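Local coordinates for CPXV018 protein (Cowpox virus, PDB 4FFE), which acts as a secreted MHC class I-like decoy ligand for the NKG2D receptor, probably helping the virus escape immune recognition, at residues N8-I13 against Y76-Y81; T80-C85 against D95-Y100. All coordinates share one frame; numbering follows the deposited sequence.

Contact 1 (N8-I13 against Y76-Y81); sequences NFNLEI and YEDLTY
Asn-10 and Thr-80 sit opposite each other where two central strands of an MHC class I-like platform meet, and their side chains show how polar groups can supplement an antiparallel backbone pairing. Strands 3-14 and 76-88 are neighbours in the middle of the sheet. Phe-9, Leu-11 and Ile-13 form hydrogen-bonded pairs with Tyr-81, Leu-79 and Glu-77; Leu-79 N, for example, gives Leu-11 O a nearly straight bond of 2.8 Å (179°).

The Asn-10 side chain climbs on the face shared with Glu-12, Asp-78 and Thr-80. Its CB passes 4.2 Å from Leu-79 O, and CG lies 3.7 Å from Thr-80 OG1. At the amide the two branches diverge: OD1 passes the threonine methyl, with CG2 at 3.9 Å, whereas ND2 reaches both Thr-80 OG1 at 2.6 Å and Asp-78 OD1 at 3.3 Å. Both bonds are weak, the first because it is strongly bent (117°). Two residues on the same face of one strand, with Leu-79 between them, thus share a single amide nitrogen of the other. In Thr-80, chi1 of -51° sets OG1 beside the backbone N and CG2 beside the carbonyl carbon, which leaves the methyl to meet Asn-8 OD1.

The other face, largely apolar, lies beneath the helices: Phe-9 meets Phe-63 of helix 52-65, and Leu-79 and Tyr-81 touch Trp-118 of helix 114-127. Glu-77 is a polar exception, its OE1 taking a hydrogen bond from Asn-114 ND2. The rings of Phe-9 and Tyr-81 lie side by side, obliquely inclined. Further along, Leu-79 CD1 is in contact with two methyls of the partner strand, Leu-11 CD2 at 4.1 Å and Ile-13 CD1 at 4.0 Å.

Contact 2 (T80-C85 against D95-Y100); sequences TYFYEC and DQFYLY
Phe-82 and Phe-97 lay their rings nearly parallel, with planes 15° apart, but slid so far that they barely overlap. What sits over the face of the Phe-97 ring is instead the CB of Phe-82, in a CH-pi contact 3.7 Å from the centroid, while Phe-82 CD2 meets Phe-97 CE2 at 3.4 Å. Phe-97 achieves this by holding CG between its backbone N and carbonyl carbon (chi1 56°), which brings the ring across toward the neighbouring strand. On the same face, Thr-80 and Leu-99 stand side by side, their CB atoms 3.6 Å apart.

The strands form a beta hairpin, 76-88 followed by 91-100, in the platform sheet, and its other face turns toward the helices. There the rings of Tyr-81 and Tyr-98 run alongside each other, obliquely inclined, Tyr-81 CD1 being 3.5 Å from Tyr-98 CE2. Tyr-81 OH donates to Gln-96 OE1 at 2.6 Å; the acceptor lies in the ring plane, yet the hydroxyl oxygen stands 38° out of the amide plane. Gln-96 NE2 bonds Glu-123 OE2 of helix 114-127, which helps fix the amide's rotation.

From the N terminus, strand 3-14 supplies the first half of contact 1, and the chain then builds strands 17-26, 29-34 and 39-41 and helix 52-65 before strand 76-88 returns to close that long loop. Contact 2 closes a much shorter one, the hairpin between strands 76-88 and 91-100. The loops neither nest nor cross: they follow one another, overlapping at Thr-80 and Tyr-81, so strand 76-88 is gripped along both edges. The contacts also touch directly, through Leu-79 and Tyr-100. Later, helix 114-127 packs over both, and the Cys-85 to Cys-135 disulfide ties the hairpin to helix 132-148.

Contact 1 (N8-I13 against Y76-Y81)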
loop_
_atom_site.group_PDB
_atom_site.type_symbol
_atom_site.label_atom_id
_atom_site.label_comp_id
_atom_site.label_asym_id
_atom_site.label_seq_id
_atom_site.Cartn_x
_atom_site.Cartn_y
_atom_site.Cartn_z
ATOM N N ASN A 8 2.763 -1.522 2.019
ATOM C CA ASN A 8 3.148 -2.658 1.192
ATOM C C ASN A 8 1.931 -3.319 0.553
ATOM O O ASN A 8 1.211 -4.069 1.208
ATOM C CB ASN A 8 3.934 -3.683 2.013
ATOM C CG ASN A 8 4.643 -4.703 1.141
ATOM O OD1 ASN A 8 5.006 -4.414 0.006
ATOM N ND2 ASN A 8 4.839 -5.905 1.670
ATOM N N PHE A 9 1.702 -3.027 -0.725
ATOM C CA PHE A 9 0.580 -3.600 -1.461
ATOM C C PHE A 9 0.988 -4.907 -2.125
ATOM O O PHE A 9 1.975 -4.956 -2.856
ATOM C CB PHE A 9 0.090 -2.637 -2.546
ATOM C CG PHE A 9 -0.469 -1.344 -2.020
ATOM C CD1 PHE A 9 0.370 -0.294 -1.683
ATOM C CD2 PHE A 9 -1.836 -1.170 -1.887
ATOM C CE1 PHE A 9 -0.147 0.901 -1.208
ATOM C CE2 PHE A 9 -2.357 0.020 -1.414
ATOM C CZ PHE A 9 -1.511 1.056 -1.073
ATOM N N ASN A 10 0.220 -5.963 -1.880
ATOM C CA ASN A 10 0.453 -7.239 -2.546
ATOM C C ASN A 10 -0.799 -7.799 -3.204
ATOM O O ASN A 10 -1.832 -7.968 -2.555
ATOM C CB ASN A 10 1.028 -8.271 -1.572
ATOM C CG ASN A 10 2.533 -8.191 -1.461
ATOM O OD1 ASN A 10 3.070 -7.661 -0.488
ATOM N ND2 ASN A 10 3.227 -8.718 -2.465
ATOM N N LEU A 11 -0.699 -8.080 -4.499
ATOM C CA LEU A 11 -1.771 -8.749 -5.224
ATOM C C LEU A 11 -1.323 -10.141 -5.646
ATOM O O LEU A 11 -0.345 -10.296 -6.381
ATOM C CB LEU A 11 -2.185 -7.942 -6.455
ATOM C CG LEU A 11 -3.222 -8.607 -7.367
ATOM C CD1 LEU A 11 -4.523 -8.868 -6.617
ATOM C CD2 LEU A 11 -3.476 -7.760 -8.604
ATOM N N GLU A 12 -2.036 -11.153 -5.166
ATOM C CA GLU A 12 -1.755 -12.532 -5.546
ATOM C C GLU A 12 -2.816 -13.014 -6.523
ATOM O O GLU A 12 -4.010 -12.979 -6.225
ATOM C CB GLU A 12 -1.726 -13.435 -4.312
ATOM C CG GLU A 12 -0.701 -13.030 -3.264
ATOM C CD GLU A 12 -0.710 -13.944 -2.053
ATOM O OE1 GLU A 12 -1.481 -14.927 -2.052
ATOM O OE2 GLU A 12 0.056 -13.680 -1.102
ATOM N N ILE A 13 -2.381 -13.456 -7.696
ATOM C CA ILE A 13 -3.311 -13.936 -8.708
ATOM C C ILE A 13 -3.217 -15.450 -8.868
ATOM O O ILE A 13 -2.251 -15.967 -9.428
ATOM C CB ILE A 13 -3.076 -13.249 -10.066
ATOM C CG1 ILE A 13 -3.082 -11.727 -9.897
ATOM C CG2 ILE A 13 -4.134 -13.678 -11.072
ATOM C CD1 ILE A 13 -2.839 -10.965 -11.180
ATOM N N TYR A 76 0.457 -18.943 -10.731
ATOM C CA TYR A 76 0.575 -17.991 -9.632
ATOM C C TYR A 76 1.393 -16.763 -10.022
ATOM O O TYR A 76 2.479 -16.879 -10.593
ATOM C CB TYR A 76 1.185 -18.672 -8.403
ATOM C CG TYR A 76 1.338 -17.771 -7.197
ATOM C CD1 TYR A 76 0.250 -17.470 -6.387
ATOM C CD2 TYR A 76 2.574 -17.232 -6.859
ATOM C CE1 TYR A 76 0.385 -16.649 -5.280
ATOM C CE2 TYR A 76 2.719 -16.411 -5.754
ATOM C CZ TYR A 76 1.622 -16.124 -4.968
ATOM O OH TYR A 76 1.764 -15.309 -3.869
ATOM N N GLU A 77 0.855 -15.587 -9.715
ATOM C CA GLU A 77 1.559 -14.328 -9.926
ATOM C C GLU A 77 1.427 -13.443 -8.692
ATOM O O GLU A 77 0.318 -13.162 -8.240
ATOM C CB GLU A 77 1.011 -13.594 -11.154
ATOM C CG GLU A 77 1.321 -14.275 -12.477
ATOM C CD GLU A 77 0.862 -13.466 -13.677
ATOM O OE1 GLU A 77 0.173 -12.442 -13.484
ATOM O OE2 GLU A 77 1.194 -13.856 -14.817
ATOM N N ASP A 78 2.560 -13.011 -8.149
ATOM C CA ASP A 78 2.557 -12.132 -6.987
ATOM C C ASP A 78 3.085 -10.751 -7.364
ATOM O O ASP A 78 4.252 -10.597 -7.718
ATOM C CB ASP A 78 3.390 -12.732 -5.852
ATOM C CG ASP A 78 3.284 -11.933 -4.564
ATOM O OD1 ASP A 78 2.265 -11.236 -4.378
ATOM O OD2 ASP A 78 4.218 -12.005 -3.738
ATOM N N LEU A 79 2.213 -9.753 -7.288
ATOM C CA LEU A 79 2.571 -8.391 -7.658
ATOM C C LEU A 79 2.681 -7.520 -6.412
ATOM O O LEU A 79 1.758 -7.467 -5.596
ATOM C CB LEU A 79 1.532 -7.811 -8.620
ATOM C CG LEU A 79 1.353 -8.567 -9.941
ATOM C CD1 LEU A 79 0.029 -8.223 -10.594
ATOM C CD2 LEU A 79 2.491 -8.243 -10.884
ATOM N N THR A 80 3.814 -6.842 -6.269
ATOM C CA THR A 80 4.047 -5.999 -5.105
ATOM C C THR A 80 4.253 -4.541 -5.505
ATOM O O THR A 80 4.949 -4.241 -6.474
ATOM C CB THR A 80 5.265 -6.482 -4.292
ATOM O OG1 THR A 80 5.139 -7.882 -4.021
ATOM C CG2 THR A 80 5.374 -5.722 -2.974
ATOM N N TYR A 81 3.623 -3.642 -4.760
ATOM C CA TYR A 81 3.858 -2.214 -4.913
ATOM C C TYR A 81 4.124 -1.614 -3.542
ATOM O O TYR A 81 3.283 -1.687 -2.645
ATOM C CB TYR A 81 2.664 -1.527 -5.580
ATOM C CG TYR A 81 2.793 -0.020 -5.680
ATOM C CD1 TYR A 81 3.874 0.564 -6.328
ATOM C CD2 TYR A 81 1.829 0.814 -5.135
ATOM C CE1 TYR A 81 3.993 1.943 -6.424
ATOM C CE2 TYR A 81 1.936 2.191 -5.227
ATOM C CZ TYR A 81 3.019 2.751 -5.870
ATOM O OH TYR A 81 3.124 4.122 -5.960
#

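Contact 2 (T80-C85 against D95-Y100)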
loop_
_atom_site.group_PDB
_atom_site.type_symbol
_atom_site.label_atom_id
_atom_site.label_comp_id
_atom_site.label_asym_id
_atom_site.label_seq_id
_atom_site.Cartn_x
_atom_site.Cartn_y
_atom_site.Cartn_z
ATOM N N THR A 80 3.814 -6.842 -6.269
ATOM C CA THR A 80 4.047 -5.999 -5.105
ATOM C C THR A 80 4.253 -4.541 -5.505
ATOM O O THR A 80 4.949 -4.241 -6.474
ATOM C CB THR A 80 5.265 -6.482 -4.292
ATOM O OG1 THR A 80 5.139 -7.882 -4.021
ATOM C CG2 THR A 80 5.374 -5.722 -2.974
ATOM N N TYR A 81 3.623 -3.642 -4.760
ATOM C CA TYR A 81 3.858 -2.214 -4.913
ATOM C C TYR A 81 4.124 -1.614 -3.542
ATOM O O TYR A 81 3.283 -1.687 -2.645
ATOM C CB TYR A 81 2.664 -1.527 -5.580
ATOM C CG TYR A 81 2.793 -0.020 -5.680
ATOM C CD1 TYR A 81 3.874 0.564 -6.328
ATOM C CD2 TYR A 81 1.829 0.814 -5.135
ATOM C CE1 TYR A 81 3.993 1.943 -6.424
ATOM C CE2 TYR A 81 1.936 2.191 -5.227
ATOM C CZ TYR A 81 3.019 2.751 -5.870
ATOM O OH TYR A 81 3.124 4.122 -5.960
ATOM N N PHE A 82 5.309 -1.040 -3.380
ATOM C CA PHE A 82 5.699 -0.447 -2.111
ATOM C C PHE A 82 5.693 1.069 -2.231
ATOM O O PHE A 82 6.206 1.623 -3.199
ATOM C CB PHE A 82 7.085 -0.949 -1.693
ATOM C CG PHE A 82 7.594 -0.340 -0.416
ATOM C CD1 PHE A 82 7.271 -0.897 0.809
ATOM C CD2 PHE A 82 8.403 0.785 -0.443
ATOM C CE1 PHE A 82 7.739 -0.341 1.985
ATOM C CE2 PHE A 82 8.875 1.345 0.728
ATOM C CZ PHE A 82 8.542 0.782 1.945
ATOM N N TYR A 83 5.096 1.735 -1.249
ATOM C CA TYR A 83 5.051 3.192 -1.235
ATOM C C TYR A 83 5.359 3.723 0.154
ATOM O O TYR A 83 4.794 3.265 1.145
ATOM C CB TYR A 83 3.683 3.701 -1.683
ATOM C CG TYR A 83 3.594 5.209 -1.708
ATOM C CD1 TYR A 83 4.143 5.933 -2.756
ATOM C CD2 TYR A 83 2.970 5.908 -0.682
ATOM C CE1 TYR A 83 4.073 7.306 -2.787
ATOM C CE2 TYR A 83 2.894 7.288 -0.705
ATOM C CZ TYR A 83 3.448 7.980 -1.761
ATOM O OH TYR A 83 3.378 9.350 -1.799
ATOM N N GLU A 84 6.246 4.706 0.220
ATOM C CA GLU A 84 6.664 5.253 1.499
ATOM C C GLU A 84 6.893 6.754 1.425
ATOM O O GLU A 84 7.520 7.251 0.491
ATOM C CB GLU A 84 7.947 4.566 1.962
ATOM C CG GLU A 84 8.540 5.146 3.225
ATOM C CD GLU A 84 9.930 4.617 3.495
ATOM O OE1 GLU A 84 10.902 5.240 3.017
ATOM O OE2 GLU A 84 10.050 3.576 4.175
ATOM N N CYS A 85 6.376 7.476 2.411
ATOM C CA CYS A 85 6.730 8.876 2.565
ATOM C C CYS A 85 7.565 9.037 3.828
ATOM O O CYS A 85 7.459 8.246 4.766
ATOM C CB CYS A 85 5.487 9.772 2.601
ATOM S SG CYS A 85 4.359 9.479 3.977
ATOM N N ASP A 95 9.470 7.385 -1.617
ATOM C CA ASP A 95 10.116 6.260 -2.278
ATOM C C ASP A 95 9.080 5.211 -2.652
ATOM O O ASP A 95 8.134 4.966 -1.905
ATOM C CB ASP A 95 11.184 5.639 -1.374
ATOM C CG ASP A 95 12.003 4.578 -2.087
ATOM O OD1 ASP A 95 12.215 4.716 -3.311
ATOM O OD2 ASP A 95 12.433 3.607 -1.427
ATOM N N GLN A 96 9.264 4.597 -3.814
ATOM C CA GLN A 96 8.368 3.548 -4.268
ATOM C C GLN A 96 9.104 2.568 -5.171
ATOM O O GLN A 96 10.061 2.936 -5.851
ATOM C CB GLN A 96 7.175 4.147 -5.018
ATOM C CG GLN A 96 7.540 4.761 -6.360
ATOM C CD GLN A 96 6.336 5.291 -7.110
ATOM O OE1 GLN A 96 5.248 5.412 -6.551
ATOM N NE2 GLN A 96 6.526 5.607 -8.387
ATOM N N PHE A 97 8.662 1.315 -5.166
ATOM C CA PHE A 97 9.188 0.329 -6.101
ATOM C C PHE A 97 8.184 -0.778 -6.408
ATOM O O PHE A 97 7.127 -0.871 -5.781
ATOM C CB PHE A 97 10.534 -0.247 -5.637
ATOM C CG PHE A 97 10.508 -0.865 -4.264
ATOM C CD1 PHE A 97 10.023 -2.151 -4.075
ATOM C CD2 PHE A 97 11.006 -0.177 -3.169
ATOM C CE1 PHE A 97 10.011 -2.728 -2.816
ATOM C CE2 PHE A 97 11.002 -0.750 -1.908
ATOM C CZ PHE A 97 10.502 -2.026 -1.730
ATOM N N TYR A 98 8.527 -1.612 -7.382
ATOM C CA TYR A 98 7.621 -2.629 -7.884
ATOM C C TYR A 98 8.321 -3.980 -7.875
ATOM O O TYR A 98 9.497 -4.076 -8.220
ATOM C CB TYR A 98 7.192 -2.288 -9.315
ATOM C CG TYR A 98 6.669 -0.876 -9.503
ATOM C CD1 TYR A 98 7.540 0.198 -9.658
ATOM C CD2 TYR A 98 5.303 -0.621 -9.543
ATOM C CE1 TYR A 98 7.062 1.490 -9.837
ATOM C CE2 TYR A 98 4.817 0.665 -9.723
ATOM C CZ TYR A 98 5.701 1.715 -9.870
ATOM O OH TYR A 98 5.220 2.994 -10.049
ATOM N N LEU A 99 7.602 -5.024 -7.476
ATOM C CA LEU A 99 8.162 -6.369 -7.480
ATOM C C LEU A 99 7.261 -7.316 -8.258
ATOM O O LEU A 99 6.036 -7.233 -8.173
ATOM C CB LEU A 99 8.344 -6.896 -6.053
ATOM C CG LEU A 99 9.039 -6.024 -5.005
ATOM C CD1 LEU A 99 8.934 -6.667 -3.628
ATOM C CD2 LEU A 99 10.490 -5.784 -5.364
ATOM N N TYR A 100 7.874 -8.209 -9.026
ATOM C CA TYR A 100 7.143 -9.285 -9.678
ATOM C C TYR A 100 7.673 -10.610 -9.149
ATOM O O TYR A 100 8.839 -10.943 -9.360
ATOM C CB TYR A 100 7.303 -9.214 -11.197
ATOM C CG TYR A 100 6.461 -10.228 -11.937
ATOM C CD1 TYR A 100 5.107 -10.012 -12.143
ATOM C CD2 TYR A 100 7.018 -11.399 -12.430
ATOM C CE1 TYR A 100 4.328 -10.933 -12.816
ATOM C CE2 TYR A 100 6.249 -12.327 -13.107
ATOM C CZ TYR A 100 4.904 -12.087 -13.296
ATOM O OH TYR A 100 4.129 -13.005 -13.968
#